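Side-chain contacts in cyclase (Uncultured organism, PDB 5IBZ), which is of unproven function but probably acts as an arylformamidase-like hydrolase, and binds acetylphosphate in a pocket: residues G21-G24 against D25-R29; E149-K152 against T153-L156; T227-G230 against S231-P235; E286-A289 against K290-Q294. All blocks are in the same frame, centred on the assembly; numbering follows the deposited sequence. Where two conformers were deposited one is given.

Interaction 1 (G21-G24 against D25-R29); sequences GKWG and DDDQR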
loop_
_atom_site.group_PDB
_atom_site.type_symbol
_atom_site.label_atom_id
_atom_site.label_comp_id
_atom_site.label_asym_id
_atom_site.label_seq_id
_atom_site.Cartn_x
_atom_site.Cartn_y
_atom_site.Cartn_z
ATOM N N GLY B 21 27.975 -24.760 7.563
ATOM C CA GLY B 21 28.046 -26.061 8.181
ATOM C C GLY B 21 28.219 -26.091 9.697
ATOM O O GLY B 21 28.119 -27.168 10.290
ATOM N N LYS B 22 28.488 -24.951 10.325
ATOM C CA LYS B 22 28.715 -24.920 11.780
ATOM C C LYS B 22 27.541 -25.513 12.539
ATOM O O LYS B 22 27.713 -26.179 13.576
ATOM C CB LYS B 22 28.957 -23.483 12.268
ATOM C CG LYS B 22 29.136 -23.367 13.786
ATOM C CD LYS B 22 29.665 -22.004 14.193
ATOM C CE LYS B 22 31.180 -21.947 14.103
ATOM N NZ LYS B 22 31.724 -20.571 14.407
ATOM N N TRP B 23 26.347 -25.235 12.035
ATOM C CA TRP B 23 25.110 -25.705 12.647
ATOM C C TRP B 23 24.386 -26.678 11.728
ATOM O O TRP B 23 23.163 -26.848 11.816
ATOM C CB TRP B 23 24.216 -24.516 12.999
ATOM C CG TRP B 23 24.898 -23.520 13.894
ATOM C CD1 TRP B 23 25.131 -23.643 15.231
ATOM C CD2 TRP B 23 25.418 -22.239 13.515
ATOM N NE1 TRP B 23 25.777 -22.536 15.708
ATOM C CE2 TRP B 23 25.960 -21.650 14.674
ATOM C CE3 TRP B 23 25.480 -21.531 12.302
ATOM C CZ2 TRP B 23 26.542 -20.385 14.665
ATOM C CZ3 TRP B 23 26.080 -20.295 12.298
ATOM C CH2 TRP B 23 26.594 -19.730 13.464
ATOM N N GLY B 24 25.155 -27.332 10.857
ATOM C CA GLY B 24 24.629 -28.319 9.936
ATOM C C GLY B 24 24.442 -27.730 8.558
ATOM O O GLY B 24 24.210 -26.542 8.426
ATOM N N ASP B 25 24.518 -28.559 7.525
ATOM C CA ASP B 25 24.405 -28.042 6.175
ATOM C C ASP B 25 22.951 -27.775 5.752
ATOM O O ASP B 25 22.720 -27.252 4.673
ATOM C CB ASP B 25 25.107 -28.996 5.208
ATOM C CG ASP B 25 26.640 -28.951 5.366
ATOM O OD1 ASP B 25 27.201 -27.834 5.447
ATOM O OD2 ASP B 25 27.277 -30.015 5.431
ATOM N N ASP B 26 21.988 -28.063 6.630
ATOM C CA ASP B 26 20.596 -27.689 6.336
ATOM C C ASP B 26 20.102 -26.545 7.227
ATOM O O ASP B 26 18.953 -26.109 7.110
ATOM C CB ASP B 26 19.650 -28.896 6.468
ATOM C CG ASP B 26 19.751 -29.852 5.289
ATOM O OD1 ASP B 26 20.070 -29.395 4.174
ATOM O OD2 ASP B 26 19.501 -31.061 5.476
ATOM N N ASP B 27 20.974 -26.018 8.076
ATOM C CA ASP B 27 20.627 -24.889 8.931
ATOM C C ASP B 27 20.181 -23.656 8.141
ATOM O O ASP B 27 20.778 -23.299 7.122
ATOM C CB ASP B 27 21.802 -24.499 9.809
ATOM C CG ASP B 27 21.513 -23.271 10.618
ATOM O OD1 ASP B 27 20.559 -23.333 11.438
ATOM O OD2 ASP B 27 22.224 -22.255 10.434
ATOM N N GLN B 28 19.135 -23.009 8.640
ATOM C CA GLN B 28 18.679 -21.731 8.104
ATOM C C GLN B 28 18.699 -20.594 9.104
ATOM O O GLN B 28 18.241 -19.507 8.767
ATOM C CB GLN B 28 17.258 -21.861 7.543
ATOM C CG GLN B 28 17.167 -22.814 6.380
ATOM C CD GLN B 28 15.794 -22.829 5.751
ATOM O OE1 GLN B 28 15.213 -21.783 5.483
ATOM N NE2 GLN B 28 15.261 -24.022 5.520
ATOM N N ARG B 29 19.204 -20.820 10.324
ATOM C CA ARG B 29 19.156 -19.780 11.353
ATOM C C ARG B 29 20.475 -19.046 11.571
ATOM O O ARG B 29 20.491 -17.959 12.151
ATOM C CB ARG B 29 18.664 -20.375 12.674
ATOM C CG ARG B 29 17.318 -21.058 12.533
ATOM C CD ARG B 29 16.818 -21.587 13.827
ATOM N NE ARG B 29 16.305 -20.537 14.700
ATOM C CZ ARG B 29 16.855 -20.143 15.843
ATOM N NH1 ARG B 29 18.003 -20.654 16.287
ATOM N NH2 ARG B 29 16.241 -19.204 16.563
#

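Interaction 2 (E149-K152 against T153-L156); sequences ENVK and TSFL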
loop_
_atom_site.group_PDB
_atom_site.type_symbol
_atom_site.label_atom_id
_atom_site.label_comp_id
_atom_site.label_asym_id
_atom_site.label_seq_id
_atom_site.Cartn_x
_atom_site.Cartn_y
_atom_site.Cartn_z
ATOM N N GLU B 149 11.038 -15.812 9.211
ATOM C CA GLU B 149 10.227 -16.647 10.111
ATOM C C GLU B 149 11.109 -17.676 10.823
ATOM O O GLU B 149 10.735 -18.206 11.878
ATOM C CB GLU B 149 9.062 -17.341 9.376
ATOM C CG GLU B 149 9.381 -18.516 8.454
ATOM C CD GLU B 149 9.989 -18.141 7.101
ATOM O OE1 GLU B 149 10.223 -16.947 6.809
ATOM O OE2 GLU B 149 10.225 -19.095 6.323
ATOM N N ASN B 150 12.288 -17.942 10.266
ATOM C CA ASN B 150 13.204 -18.901 10.868
ATOM C C ASN B 150 13.761 -18.396 12.194
ATOM O O ASN B 150 14.344 -19.183 12.954
ATOM C CB ASN B 150 14.359 -19.232 9.921
ATOM C CG ASN B 150 13.937 -20.126 8.775
ATOM O OD1 ASN B 150 13.763 -21.332 8.944
ATOM N ND2 ASN B 150 13.766 -19.544 7.596
ATOM N N VAL B 151 13.601 -17.105 12.489
ATOM C CA VAL B 151 14.063 -16.552 13.753
ATOM C C VAL B 151 12.918 -15.807 14.460
ATOM O O VAL B 151 13.127 -14.806 15.153
ATOM C CB VAL B 151 15.292 -15.624 13.556
ATOM C CG1 VAL B 151 16.545 -16.492 13.390
ATOM C CG2 VAL B 151 15.119 -14.684 12.355
ATOM N N LYS B 152 11.710 -16.343 14.313
ATOM C CA LYS B 152 10.567 -15.715 14.955
ATOM C C LYS B 152 10.666 -15.800 16.477
ATOM O O LYS B 152 9.967 -15.055 17.178
ATOM C CB LYS B 152 9.244 -16.324 14.486
ATOM C CG LYS B 152 9.011 -17.742 14.925
ATOM C CD LYS B 152 7.578 -18.209 14.548
ATOM C CE LYS B 152 7.326 -19.605 15.084
ATOM N NZ LYS B 152 5.906 -20.020 14.956
ATOM N N THR B 153 11.493 -16.699 17.001
ATOM C CA THR B 153 11.665 -16.729 18.464
ATOM C C THR B 153 13.033 -16.185 18.910
ATOM O O THR B 153 13.308 -16.088 20.122
ATOM C CB THR B 153 11.418 -18.149 19.064
ATOM O OG1 THR B 153 11.937 -19.205 18.247
ATOM C CG2 THR B 153 9.923 -18.373 19.194
ATOM N N SER B 154 13.846 -15.732 17.964
ATOM C CA SER B 154 15.195 -15.286 18.301
ATOM C C SER B 154 15.261 -13.811 18.676
ATOM O O SER B 154 14.243 -13.092 18.690
ATOM C CB SER B 154 16.156 -15.550 17.130
ATOM O OG SER B 154 17.510 -15.475 17.556
ATOM N N PHE B 155 16.482 -13.360 18.939
ATOM C CA PHE B 155 16.818 -11.970 19.274
ATOM C C PHE B 155 16.136 -11.493 20.548
ATOM O O PHE B 155 15.916 -10.297 20.741
ATOM C CB PHE B 155 16.506 -11.035 18.104
ATOM C CG PHE B 155 16.993 -11.558 16.778
ATOM C CD1 PHE B 155 18.261 -12.063 16.640
ATOM C CD2 PHE B 155 16.147 -11.572 15.682
ATOM C CE1 PHE B 155 18.694 -12.588 15.411
ATOM C CE2 PHE B 155 16.570 -12.071 14.463
ATOM C CZ PHE B 155 17.839 -12.580 14.334
ATOM N N LEU B 156 15.909 -12.437 21.440
ATOM C CA LEU B 156 15.519 -12.131 22.786
ATOM C C LEU B 156 16.564 -12.808 23.670
ATOM O O LEU B 156 16.641 -14.039 23.723
ATOM C CB LEU B 156 14.091 -12.608 23.019
ATOM C CG LEU B 156 13.502 -12.368 24.394
ATOM C CD1 LEU B 156 12.008 -12.087 24.286
ATOM C CD2 LEU B 156 13.783 -13.564 25.286
HETATM O O HOH W 1 13.255 -18.985 16.077
#

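Interaction 3 (T227-G230 against S231-P235); sequences TGIG and SDTVP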
loop_
_atom_site.group_PDB
_atom_site.type_symbol
_atom_site.label_atom_id
_atom_site.label_comp_id
_atom_site.label_asym_id
_atom_site.label_seq_id
_atom_site.Cartn_x
_atom_site.Cartn_y
_atom_site.Cartn_z
ATOM N N THR B 227 29.147 7.340 8.598
ATOM C CA THR B 227 29.925 6.573 9.568
ATOM C C THR B 227 29.355 5.169 9.790
ATOM O O THR B 227 28.146 4.960 9.771
ATOM C CB THR B 227 30.003 7.312 10.928
ATOM O OG1 THR B 227 30.835 6.578 11.838
ATOM C CG2 THR B 227 28.639 7.487 11.551
ATOM N N GLY B 228 30.232 4.193 9.986
ATOM C CA GLY B 228 29.786 2.850 10.340
ATOM C C GLY B 228 30.980 1.929 10.512
ATOM O O GLY B 228 32.132 2.385 10.454
ATOM N N ILE B 229 30.717 0.646 10.732
ATOM C CA ILE B 229 31.806 -0.297 10.954
ATOM C C ILE B 229 32.545 -0.646 9.666
ATOM O O ILE B 229 31.991 -0.634 8.567
ATOM C CB ILE B 229 31.322 -1.594 11.662
ATOM C CG1 ILE B 229 30.267 -2.350 10.847
ATOM C CG2 ILE B 229 30.837 -1.232 13.061
ATOM C CD1 ILE B 229 29.913 -3.736 11.420
ATOM N N GLY B 230 33.842 -0.911 9.826
ATOM C CA GLY B 230 34.705 -1.263 8.715
ATOM C C GLY B 230 35.016 -2.745 8.628
ATOM O O GLY B 230 34.578 -3.542 9.448
ATOM N N SER B 231 35.783 -3.104 7.608
ATOM C CA SER B 231 36.027 -4.509 7.308
ATOM C C SER B 231 36.762 -5.262 8.425
ATOM O O SER B 231 36.563 -6.467 8.571
ATOM C CB SER B 231 36.812 -4.644 6.006
ATOM O OG SER B 231 38.073 -4.025 6.135
ATOM N N ASP B 232 37.607 -4.599 9.213
ATOM C CA ASP B 232 38.370 -5.351 10.211
ATOM C C ASP B 232 37.547 -5.632 11.470
ATOM O O ASP B 232 38.037 -6.278 12.398
ATOM C CB ASP B 232 39.719 -4.647 10.527
ATOM C CG ASP B 232 39.656 -3.630 11.657
ATOM O OD1 ASP B 232 38.571 -3.141 12.030
ATOM O OD2 ASP B 232 40.752 -3.297 12.160
ATOM N N THR B 233 36.273 -5.234 11.484
ATOM C CA THR B 233 35.391 -5.645 12.571
ATOM C C THR B 233 34.824 -7.057 12.338
ATOM O O THR B 233 34.337 -7.697 13.265
ATOM C CB THR B 233 34.217 -4.659 12.780
ATOM O OG1 THR B 233 33.311 -4.719 11.669
ATOM C CG2 THR B 233 34.734 -3.218 12.992
ATOM N N VAL B 234 34.909 -7.558 11.109
ATOM C CA VAL B 234 34.235 -8.812 10.767
ATOM C C VAL B 234 34.879 -10.033 11.470
ATOM O O VAL B 234 34.155 -10.862 12.048
ATOM C CB VAL B 234 34.177 -8.988 9.238
ATOM C CG1 VAL B 234 33.722 -10.387 8.875
ATOM C CG2 VAL B 234 33.196 -7.977 8.629
ATOM N N PRO B 235 36.214 -10.147 11.453
ATOM C CA PRO B 235 36.756 -11.304 12.173
ATOM C C PRO B 235 36.439 -11.228 13.674
ATOM O O PRO B 235 36.231 -12.260 14.318
ATOM C CB PRO B 235 38.254 -11.212 11.910
ATOM C CG PRO B 235 38.384 -10.435 10.639
ATOM C CD PRO B 235 37.251 -9.426 10.703
#

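Interaction 4 (E286-A289 against K290-Q294); sequences EELA and KDCAQ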
loop_
_atom_site.group_PDB
_atom_site.type_symbol
_atom_site.label_atom_id
_atom_site.label_comp_id
_atom_site.label_asym_id
_atom_site.label_seq_id
_atom_site.Cartn_x
_atom_site.Cartn_y
_atom_site.Cartn_z
ATOM N N GLU B 286 19.975 6.995 21.722
ATOM C CA GLU B 286 20.362 8.168 22.502
ATOM C C GLU B 286 19.986 8.061 23.978
ATOM O O GLU B 286 20.788 8.406 24.860
ATOM C CB GLU B 286 19.736 9.438 21.913
ATOM C CG GLU B 286 20.362 10.702 22.543
ATOM C CD GLU B 286 19.881 12.013 21.943
ATOM O OE1 GLU B 286 19.522 12.048 20.757
ATOM O OE2 GLU B 286 19.885 13.029 22.671
ATOM N N GLU B 287 18.767 7.632 24.279
ATOM C CA GLU B 287 18.335 7.592 25.687
ATOM C C GLU B 287 18.926 6.410 26.439
ATOM O O GLU B 287 19.274 6.530 27.622
ATOM C CB GLU B 287 16.809 7.570 25.790
ATOM C CG GLU B 287 16.208 8.972 25.701
ATOM C CD GLU B 287 16.567 9.695 24.411
ATOM O OE1 GLU B 287 17.375 10.657 24.469
ATOM O OE2 GLU B 287 16.038 9.309 23.342
ATOM N N LEU B 288 19.024 5.263 25.776
ATOM C CA LEU B 288 19.693 4.116 26.367
ATOM C C LEU B 288 21.126 4.472 26.727
ATOM O O LEU B 288 21.603 4.140 27.819
ATOM C CB LEU B 288 19.681 2.912 25.422
ATOM C CG LEU B 288 20.467 1.684 25.908
ATOM C CD1 LEU B 288 19.845 1.063 27.167
ATOM C CD2 LEU B 288 20.592 0.655 24.816
ATOM N N ALA B 289 21.824 5.145 25.818
ATOM C CA ALA B 289 23.228 5.449 26.052
ATOM C C ALA B 289 23.396 6.430 27.221
ATOM O O ALA B 289 24.325 6.290 28.026
ATOM C CB ALA B 289 23.874 5.992 24.799
ATOM N N LYS B 290 22.503 7.407 27.338
ATOM C CA LYS B 290 22.549 8.312 28.482
ATOM C C LYS B 290 22.360 7.548 29.784
ATOM O O LYS B 290 23.056 7.803 30.771
ATOM C CB LYS B 290 21.486 9.403 28.349
ATOM C CG LYS B 290 21.593 10.525 29.375
ATOM C CD LYS B 290 20.575 11.601 29.057
ATOM C CE LYS B 290 20.566 12.708 30.099
ATOM N NZ LYS B 290 21.941 13.131 30.489
ATOM N N ASP B 291 21.429 6.602 29.783
ATOM C CA ASP B 291 21.160 5.825 30.988
ATOM C C ASP B 291 22.373 4.972 31.350
ATOM O O ASP B 291 22.742 4.895 32.515
ATOM C CB ASP B 291 19.909 4.960 30.809
ATOM C CG ASP B 291 19.587 4.152 32.055
ATOM O OD1 ASP B 291 19.055 4.757 33.003
ATOM O OD2 ASP B 291 19.880 2.937 32.085
ATOM N N CYS B 292 22.979 4.320 30.359
ATOM C CA CYS B 292 24.163 3.487 30.621
ATOM C C CYS B 292 25.346 4.317 31.137
ATOM O O CYS B 292 26.125 3.846 31.967
ATOM C CB CYS B 292 24.568 2.718 29.368
ATOM S SG CYS B 292 23.352 1.478 28.825
ATOM N N ALA B 293 25.492 5.549 30.659
ATOM C CA ALA B 293 26.554 6.412 31.145
ATOM C C ALA B 293 26.342 6.753 32.615
ATOM O O ALA B 293 27.304 6.851 33.382
ATOM C CB ALA B 293 26.654 7.689 30.298
ATOM N N GLN B 294 25.085 6.864 33.020
ATOM C CA GLN B 294 24.747 7.216 34.393
ATOM C C GLN B 294 24.821 6.041 35.379
ATOM O O GLN B 294 25.207 6.243 36.538
ATOM C CB GLN B 294 23.339 7.832 34.447
ATOM C CG GLN B 294 23.335 9.335 34.260
ATOM C CD GLN B 294 21.995 9.869 33.784
ATOM O OE1 GLN B 294 20.975 9.176 33.832
ATOM N NE2 GLN B 294 21.994 11.108 33.312
#

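Interaction 1 (G21-G24 against D25-R29)
W23 and D27 lie side by side across two successive type I beta turns, G21 to G24 and G24 to D27, which share G24. The second is closed by the backbone bond from D27 N to G24 O (3.3 Å), a carbonyl that also accepts from N128 ND2.

The side-chain contact is van der Waals. D27 CG rests against W23 CB at 3.8 Å, and D27 OD2 approaches W23 CE3 at the same distance, with the carboxylate and indole planes 56° apart. With chi1 at 175°, D27 turns CG opposite N and lays the carboxylate alongside the indole. On one face of that ring, K22 CG sits over the centre. From the second turn, D25 OD1 reaches back to within 3.4 Å of G21 CA.

Polar bonds then fix the carboxylate. D27 OD1 accepts from R29 N at 3.1 Å, an Asx turn in which the donor stands above the carboxylate plane, and also binds N33 ND2; OD2 is held by Y127 OH and G30 N. With an alanine at D27, R29 N would probably lose its Asx acceptor and Y127 its mate, and the chain after the turn is likely to become more mobile.

The two turns form a surface loop ahead of helix 37-44. R29 O reaches Y278 OH at the start of strand 278-281, tying the loop to the central sheet.

Interaction 2 (E149-K152 against T153-L156)
V151, against which S154 and F155 pack, opens a type I beta turn that runs to S154. This turn leads from a 3-10 segment, which includes E149 and N150, toward strand 158-163 of the central mixed sheet.

T153 comes first along the second half. Its hydroxyl OG1 pairs with a water at 2.5 Å; the same water donates a weak bond to N150 O, so it bridges the turn to the 3-10 segment. T153 also packs on T52 of the second subunit, while K152 O accepts from N318 ND2 of that subunit.

S154 closes the turn: its N bonds to V151 O at 3.0 Å. Its CB meets V151 CB at 3.7 Å, and both side chains also touch A32. With OG anti to the backbone N (chi1 -164°), the hydroxyl oxygen is placed over one face of the F155 ring, 3.6 Å above the plane and offset toward the rim.

F155 follows with a positive phi of 61°, and its ring turns back toward V151, whose side chain it crosses obliquely. It also meets the W114 ring with the planes about 35° apart and Y278 edge-to-face, making it part of an aromatic cluster. An alanine here would probably open a gap between V151, W114 and Y278 and leave the valine methyl without its aromatic partner. That methyl, V151 CG2, touches ring atom F155 CE2 at 3.7 Å.

Interaction 3 (T227-G230 against S231-P235)
A strand-to-helix connection, built on a type I beta turn from G230 to T233, takes the chain from the short strand 228-229 into helix 233-239. At its centre is the carbonyl oxygen of G230, gripped twice by one residue. The backbone N of T233 donates to G230 O at 3.1 Å, closing the turn from above the carbonyl plane. The hydroxyl T233 OG1 donates to that same G230 O at 2.8 Å, arriving nearly along the C=O axis (164° at the oxygen). The two donors thus reach the acceptor from different directions, and together they fix both the turn and the rotation of the threonine side chain.

Torsion explains the second bond: OG1 lies between the backbone N and the carbonyl carbon (chi1 69°), which swings the hydroxyl back over the turn. The methyl T233 CG2 then falls 4.0 Å from I229 CB. I229 crosses T233 at about a right angle, and its terminal methyl CD1 comes within 3.5 Å of T233 OG1, so the apolar chain packs beside the hydroxyl in a buried setting. The bond from V234 N to S231 O carries the chain on into the helix.

Within the turn, D232 OD1 accepts from R180 N at the start of helix 180-190. Strand 228-229 runs parallel to 177-178, with G228 and G230 both bonded to I178, while I229 and V234 pack on V267 in helix 266-275.

Interaction 4 (E286-A289 against K290-Q294)
L288 and C292, one helical turn apart on helix 286-295, carry the apolar part of this contact. L288 CD1 touches C292 SG at 3.9 Å. With SG beside the backbone N and anti to the carbonyl carbon (chi1 -66°), the sulfur points back along the helix toward the leucine and also lies 3.3 Å from L288 O. A289, which is buried as well, packs on L161 and D163 of strand 158-163, and C292 shares L161, while L288 leans on F53 of strand 52-54.

The backbone supplies four successive i to i+4 bonds, the regular alpha-helical ladder. K290 N donates to E286 O at 3.2 Å, D291 N to E287 O at 3.1 Å, C292 N to L288 O at 2.9 Å, and A293 N to A289 O at 3.0 Å.

Charged groups line other parts of the helix. E287 OE2 accepts from W284 NE1, just ahead of the helix. D291 CB packs 3.5 Å from L288 O, and its two carboxylate oxygens have different mates: OD1 forms a salt bridge with K51 NZ, OD2 with K323 NZ at the C-terminus of the chain.

The helix is therefore amphipathic, its leucine, alanine and cysteine turned to the sheet. The two lysines probably offset the charge of D291, whose OD2 lies close to the carboxylate of D295, and would be expected to keep D291 ionised.

Along the chain the four contacts follow in numerical order, each a local turn or helix segment, and the first two are the only pair that touch. Interactions 1 and 2 have centres 15 Å apart and are joined by a probable hydrogen bond from R29 NE to N150 O (3.0 Å), with Y278 bonded to R29 O and packed on F155. Interaction 3 lies with its centre about 25 Å from each of these, and interaction 4, about 37 Å from interaction 1 between centres, is across the chain's centre from it. Interaction 2 leads into strand 158-163, on which interaction 4 packs, so the central mixed sheet links these separate parts of the fold.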